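PDB 2I5G: amidohydrolase from Pseudomonas aeruginosa, which probably acts as a metal-dependent dipeptidase of the membrane dipeptidase (peptidase M19) family, built on a TIM-barrel fold. Local coordinates for residues Tyr178-Pro183 with His189-Ser194; Thr164-Ile169 with Leu198-Asp203. The protein carries 2 engineered substitutions. One frame throughout, in Å; residues are numbered along the deposited sequence.

Overall arrangement
Both contacts are built round one strand of the barrel and the helices that precede and follow it in the chain, with centres about 12 Å apart. Contact 2 sets helix 162-171 beside helix 195-203 on the outside; contact 1 folds the connection after strand 177-181 back against the strand's end. Tyr178 joins the two: its CD2 lies 3.7 Å from Ile201 CD1, and its OH packs 3.9 Å from Ser165 CB. Lys193 CB also meets Leu198 CD2 at 3.9 Å. In TIM-barrel enzymes the active site opens at the carboxy-terminal ends of the strands, so contact 1 probably borders it, whereas contact 2 belongs to the outer helical layer.

Contact 1: Tyr178-Pro183 with His189-Ser194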
loop_
_atom_site.group_PDB
_atom_site.type_symbol
_atom_site.label_atom_id
_atom_site.label_comp_id
_atom_site.label_asym_id
_atom_site.label_seq_id
_atom_site.Cartn_x
_atom_site.Cartn_y
_atom_site.Cartn_z
ATOM N N TYR A 178 -20.450 5.772 6.130
ATOM C CA TYR A 178 -20.083 6.557 4.961
ATOM C C TYR A 178 -20.289 7.953 5.539
ATOM O O TYR A 178 -21.303 8.598 5.270
ATOM C CB TYR A 178 -21.049 6.358 3.792
ATOM C CG TYR A 178 -20.920 5.051 3.039
ATOM C CD1 TYR A 178 -19.669 4.540 2.690
ATOM C CD2 TYR A 178 -22.056 4.343 2.641
ATOM C CE1 TYR A 178 -19.552 3.355 1.963
ATOM C CE2 TYR A 178 -21.952 3.162 1.915
ATOM C CZ TYR A 178 -20.698 2.673 1.578
ATOM O OH TYR A 178 -20.597 1.506 0.856
ATOM N N SER A 179 -19.338 8.393 6.364
ATOM C CA SER A 179 -19.403 9.694 7.024
ATOM C C SER A 179 -19.891 10.825 6.133
ATOM O O SER A 179 -20.611 11.706 6.595
ATOM C CB SER A 179 -18.032 10.065 7.606
ATOM O OG SER A 179 -17.062 10.231 6.586
ATOM N N HIS A 180 -19.506 10.802 4.861
ATOM C CA HIS A 180 -19.920 11.851 3.940
ATOM C C HIS A 180 -20.026 11.392 2.487
ATOM O O HIS A 180 -19.018 11.188 1.811
ATOM C CB HIS A 180 -18.964 13.052 4.043
ATOM C CG HIS A 180 -17.534 12.737 3.711
ATOM N ND1 HIS A 180 -16.754 11.898 4.478
ATOM C CD2 HIS A 180 -16.739 13.169 2.703
ATOM C CE1 HIS A 180 -15.541 11.827 3.955
ATOM N NE2 HIS A 180 -15.505 12.590 2.879
ATOM N N CYS A 181 -21.252 11.237 2.000
ATOM C CA CYS A 181 -21.462 10.810 0.620
ATOM C C CYS A 181 -22.832 11.232 0.101
ATOM O O CYS A 181 -23.660 11.758 0.837
ATOM C CB CYS A 181 -21.337 9.297 0.514
ATOM S SG CYS A 181 -22.664 8.457 1.380
ATOM N N LEU A 182 -23.059 10.996 -1.182
ATOM C CA LEU A 182 -24.315 11.349 -1.812
ATOM C C LEU A 182 -24.803 10.214 -2.693
ATOM O O LEU A 182 -24.010 9.407 -3.172
ATOM C CB LEU A 182 -24.142 12.621 -2.633
ATOM C CG LEU A 182 -24.083 13.896 -1.795
ATOM C CD1 LEU A 182 -23.761 15.098 -2.679
ATOM C CD2 LEU A 182 -25.422 14.080 -1.095
ATOM N N PRO A 183 -26.123 10.144 -2.928
ATOM C CA PRO A 183 -26.736 9.100 -3.752
ATOM C C PRO A 183 -26.431 9.227 -5.238
ATOM O O PRO A 183 -26.607 10.292 -5.826
ATOM C CB PRO A 183 -28.214 9.274 -3.455
ATOM C CG PRO A 183 -28.329 10.754 -3.356
ATOM C CD PRO A 183 -27.140 11.121 -2.495
ATOM N N HIS A 189 -21.412 10.350 -10.647
ATOM C CA HIS A 189 -20.099 10.468 -9.992
ATOM C C HIS A 189 -19.516 9.269 -9.222
ATOM O O HIS A 189 -20.195 8.621 -8.428
ATOM C CB HIS A 189 -20.089 11.691 -9.064
ATOM C CG HIS A 189 -18.712 12.157 -8.704
ATOM N ND1 HIS A 189 -17.882 11.449 -7.859
ATOM C CD2 HIS A 189 -17.997 13.227 -9.125
ATOM C CE1 HIS A 189 -16.714 12.062 -7.777
ATOM N NE2 HIS A 189 -16.759 13.144 -8.536
ATOM N N PRO A 190 -18.221 8.988 -9.430
ATOM C CA PRO A 190 -17.498 7.888 -8.782
ATOM C C PRO A 190 -17.572 7.830 -7.245
ATOM O O PRO A 190 -17.399 6.757 -6.656
ATOM C CB PRO A 190 -16.067 8.090 -9.270
ATOM C CG PRO A 190 -16.266 8.640 -10.640
ATOM C CD PRO A 190 -17.359 9.658 -10.420
ATOM N N ARG A 191 -17.819 8.960 -6.588
ATOM C CA ARG A 191 -17.877 8.931 -5.131
ATOM C C ARG A 191 -19.269 8.777 -4.533
ATOM O O ARG A 191 -19.413 8.601 -3.325
ATOM C CB ARG A 191 -17.177 10.154 -4.531
ATOM C CG ARG A 191 -16.279 9.752 -3.384
ATOM C CD ARG A 191 -15.427 10.869 -2.826
ATOM N NE ARG A 191 -16.182 11.807 -2.002
ATOM C CZ ARG A 191 -17.060 11.458 -1.067
ATOM N NH1 ARG A 191 -17.317 10.179 -0.826
ATOM N NH2 ARG A 191 -17.674 12.396 -0.360
ATOM N N ASN A 192 -20.296 8.840 -5.371
ATOM C CA ASN A 192 -21.661 8.670 -4.891
ATOM C C ASN A 192 -21.975 7.185 -4.727
ATOM O O ASN A 192 -21.333 6.338 -5.352
ATOM C CB ASN A 192 -22.657 9.303 -5.860
ATOM C CG ASN A 192 -22.680 10.803 -5.759
ATOM O OD1 ASN A 192 -22.242 11.369 -4.763
ATOM N ND2 ASN A 192 -23.208 11.459 -6.779
ATOM N N LYS A 193 -22.961 6.870 -3.894
ATOM C CA LYS A 193 -23.333 5.482 -3.658
ATOM C C LYS A 193 -24.679 5.092 -4.280
ATOM O O LYS A 193 -25.628 5.875 -4.286
ATOM C CB LYS A 193 -23.363 5.208 -2.155
ATOM C CG LYS A 193 -22.144 5.723 -1.398
ATOM C CD LYS A 193 -20.843 5.085 -1.875
ATOM C CE LYS A 193 -19.661 5.540 -1.020
ATOM N NZ LYS A 193 -18.350 5.115 -1.582
ATOM N N SER A 194 -24.750 3.866 -4.792
ATOM C CA SER A 194 -25.961 3.335 -5.420
ATOM C C SER A 194 -27.009 3.008 -4.370
ATOM O O SER A 194 -26.686 2.874 -3.191
ATOM C CB SER A 194 -25.634 2.056 -6.186
ATOM O OG SER A 194 -25.328 1.014 -5.276
HETATM O O HOH W 1 -20.546 11.143 -2.580
#
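Leu182 and Lys193 join backbones at the carboxy-terminal end of strand 177-181 of the TIM barrel, where the connection to helix 195-203 doubles back on the strand it has just left. Lys193 N donates to Leu182 O over 2.8 Å, and a single beta bridge pairs Pro183 with Lys193. The tightly packed part is gathered round the Lys193 side chain. A bend at chi2 (-61°) lets CG lie 3.9 Å from Cys181 SG while CE settles over one face of the Tyr178 ring. This is a CH-pi contact, CE standing 3.9 Å from the ring centroid and only 19° off the normal. The ammonium group passes beyond the ring and hydrogen-bonds Ser158 O, so the aliphatic chain is held at its far end too.

Arg191 supplies a second grip. Its NH2 donates to His180 O at 2.8 Å, lying above the carbonyl plane although the oxygen stays close to the guanidinium plane; NH1 adds a weak bond to the same oxygen. The His180 imidazole and the guanidinium cross with their planes 55° apart, CD2 approaching NH2 to 3.3 Å. His180 NE2 in turn is hydrogen-bonded to His159 NE2, which ties the ring to the loop that follows strand 154-156.

Toward solvent the arrangement is looser. A type I turn from His189 to Asn192 carries the exposed Pro190 and the partly exposed His189 clear of residues 178-183, and the turn is braced internally by Arg191 N donating to His189 ND1 in the plane of that ring. Deeper in, one water links the two segments: it accepts from Leu182 N at 2.9 Å, donates to Asn192 OD1 at 2.8 Å and gives a weak bond to Arg191 O, while Asn192 ND2 is hydrogen-bonded to Lys187 O.

Contact 2: Thr164-Ile169 with Leu198-Asp203; sequences TSEEVI and LKFIAD
Phe200 packs against Glu166 and Ile169, and Ile201 against Ile169, between two helices that run side by side in the same direction, their short axes 10.8 Å apart at closest approach and inclined by 16°. Along 198-203, Leu198 and Lys199 come first and turn to other neighbours: both side chains rest on Ile238 of helix 225-239, and Lys199 NZ also forms a salt bridge with Asp203 OD2, one helical turn further on.

Phe200 is the first residue to reach across. Its CG is anti to the backbone N (chi1 -172°), which swings the ring over toward helix 162-171. Ile169 CD1 meets the ring at its edge, near the ring plane, 3.9 Å from CD2. The methylene CG of Glu166 approaches CE2 obliquely, at 3.7 Å, the two side chains crossing at about a right angle. Hydrocarbon rather than carboxylate therefore makes the closest approach, with the carboxylate carried along an extended chain at the exposed margin. The ring of His204 also meets that of Phe200.

Ile201 follows on the buried side. Its CB lies 3.9 Å from Ile169 CD1, and its CG1 meets the same methyl, so that this one methyl touches both the Phe200 ring edge and the Ile201 branch. The backbones draw nearest here, Ile169 CA to Ile201 CA being 6.8 Å. Asp203 closes the segment, accepting the Lys199 ammonium through its syn lone pair, on a side of the helix turned from the interface. Such parallel helices, separated in sequence by strand 177-181 and both resting on its Tyr178, are characteristic of the outer alpha layer of a TIM barrel.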
loop_
_atom_site.group_PDB
_atom_site.type_symbol
_atom_site.label_atom_id
_atom_site.label_comp_id
_atom_site.label_asym_id
_atom_site.label_seq_id
_atom_site.Cartn_x
_atom_site.Cartn_y
_atom_site.Cartn_z
ATOM N N THR A 164 -13.975 -3.228 -1.942
ATOM C CA THR A 164 -13.422 -3.255 -0.600
ATOM C C THR A 164 -14.432 -2.750 0.426
ATOM O O THR A 164 -14.425 -3.181 1.584
ATOM C CB THR A 164 -12.075 -2.469 -0.511
ATOM O OG1 THR A 164 -12.027 -1.726 0.711
ATOM C CG2 THR A 164 -11.902 -1.545 -1.687
ATOM N N SER A 165 -15.323 -1.861 0.005
ATOM C CA SER A 165 -16.325 -1.356 0.931
ATOM C C SER A 165 -17.221 -2.479 1.427
ATOM O O SER A 165 -17.479 -2.586 2.624
ATOM C CB SER A 165 -17.182 -0.272 0.278
ATOM O OG SER A 165 -16.536 0.988 0.339
ATOM N N GLU A 166 -17.687 -3.329 0.515
ATOM C CA GLU A 166 -18.567 -4.421 0.905
ATOM C C GLU A 166 -17.901 -5.417 1.843
ATOM O O GLU A 166 -18.526 -5.898 2.785
ATOM C CB GLU A 166 -19.096 -5.164 -0.318
ATOM C CG GLU A 166 -20.097 -6.247 0.063
ATOM C CD GLU A 166 -20.618 -7.024 -1.126
ATOM O OE1 GLU A 166 -21.138 -6.385 -2.073
ATOM O OE2 GLU A 166 -20.515 -8.273 -1.110
ATOM N N GLU A 167 -16.636 -5.733 1.587
ATOM C CA GLU A 167 -15.911 -6.678 2.430
ATOM C C GLU A 167 -15.781 -6.127 3.843
ATOM O O GLU A 167 -15.927 -6.858 4.820
ATOM C CB GLU A 167 -14.532 -6.968 1.834
ATOM C CG GLU A 167 -14.593 -7.812 0.570
ATOM C CD GLU A 167 -13.269 -7.891 -0.168
ATOM O OE1 GLU A 167 -12.259 -8.288 0.443
ATOM O OE2 GLU A 167 -13.236 -7.560 -1.369
ATOM N N VAL A 168 -15.526 -4.829 3.945
ATOM C CA VAL A 168 -15.392 -4.186 5.246
ATOM C C VAL A 168 -16.707 -4.244 6.034
ATOM O O VAL A 168 -16.707 -4.481 7.242
ATOM C CB VAL A 168 -14.938 -2.704 5.090
ATOM C CG1 VAL A 168 -14.960 -1.988 6.441
ATOM C CG2 VAL A 168 -13.537 -2.659 4.499
ATOM N N ILE A 169 -17.830 -4.033 5.357
ATOM C CA ILE A 169 -19.118 -4.077 6.042
ATOM C C ILE A 169 -19.384 -5.480 6.587
ATOM O O ILE A 169 -19.937 -5.647 7.678
ATOM C CB ILE A 169 -20.280 -3.690 5.097
ATOM C CG1 ILE A 169 -20.079 -2.262 4.578
ATOM C CG2 ILE A 169 -21.616 -3.821 5.836
ATOM C CD1 ILE A 169 -21.087 -1.835 3.539
ATOM N N LEU A 198 -26.511 1.752 -0.492
ATOM C CA LEU A 198 -27.073 2.419 0.666
ATOM C C LEU A 198 -27.962 1.475 1.460
ATOM O O LEU A 198 -28.022 1.547 2.683
ATOM C CB LEU A 198 -27.884 3.629 0.220
ATOM C CG LEU A 198 -27.107 4.755 -0.462
ATOM C CD1 LEU A 198 -28.098 5.760 -0.998
ATOM C CD2 LEU A 198 -26.139 5.423 0.525
ATOM N N LYS A 199 -28.655 0.584 0.761
ATOM C CA LYS A 199 -29.550 -0.354 1.424
ATOM C C LYS A 199 -28.753 -1.450 2.101
ATOM O O LYS A 199 -29.123 -1.927 3.178
ATOM C CB LYS A 199 -30.527 -0.959 0.409
ATOM C CG LYS A 199 -31.401 -2.073 0.972
ATOM C CD LYS A 199 -32.457 -2.531 -0.037
ATOM C CE LYS A 199 -32.914 -3.964 0.227
ATOM N NZ LYS A 199 -33.476 -4.160 1.589
ATOM N N PHE A 200 -27.645 -1.827 1.472
ATOM C CA PHE A 200 -26.776 -2.874 1.994
ATOM C C PHE A 200 -26.061 -2.465 3.285
ATOM O O PHE A 200 -25.885 -3.287 4.185
ATOM C CB PHE A 200 -25.734 -3.261 0.938
ATOM C CG PHE A 200 -24.899 -4.463 1.307
ATOM C CD1 PHE A 200 -25.317 -5.743 0.973
ATOM C CD2 PHE A 200 -23.693 -4.308 1.991
ATOM C CE1 PHE A 200 -24.547 -6.858 1.316
ATOM C CE2 PHE A 200 -22.918 -5.414 2.339
ATOM C CZ PHE A 200 -23.346 -6.693 2.001
ATOM N N ILE A 201 -25.641 -1.206 3.386
ATOM C CA ILE A 201 -24.935 -0.786 4.591
ATOM C C ILE A 201 -25.889 -0.559 5.752
ATOM O O ILE A 201 -25.516 -0.733 6.908
ATOM C CB ILE A 201 -24.095 0.496 4.371
ATOM C CG1 ILE A 201 -23.238 0.755 5.611
ATOM C CG2 ILE A 201 -25.005 1.689 4.089
ATOM C CD1 ILE A 201 -22.385 2.008 5.527
ATOM N N ALA A 202 -27.120 -0.169 5.450
ATOM C CA ALA A 202 -28.097 0.047 6.510
ATOM C C ALA A 202 -28.582 -1.309 7.040
ATOM O O ALA A 202 -28.758 -1.487 8.247
ATOM C CB ALA A 202 -29.273 0.863 5.985
ATOM N N ASP A 203 -28.789 -2.265 6.136
ATOM C CA ASP A 203 -29.251 -3.587 6.542
ATOM C C ASP A 203 -28.276 -4.242 7.505
ATOM O O ASP A 203 -28.681 -5.002 8.384
ATOM C CB ASP A 203 -29.460 -4.492 5.327
ATOM C CG ASP A 203 -30.773 -4.221 4.622
ATOM O OD1 ASP A 203 -31.790 -4.033 5.323
ATOM O OD2 ASP A 203 -30.796 -4.208 3.375
#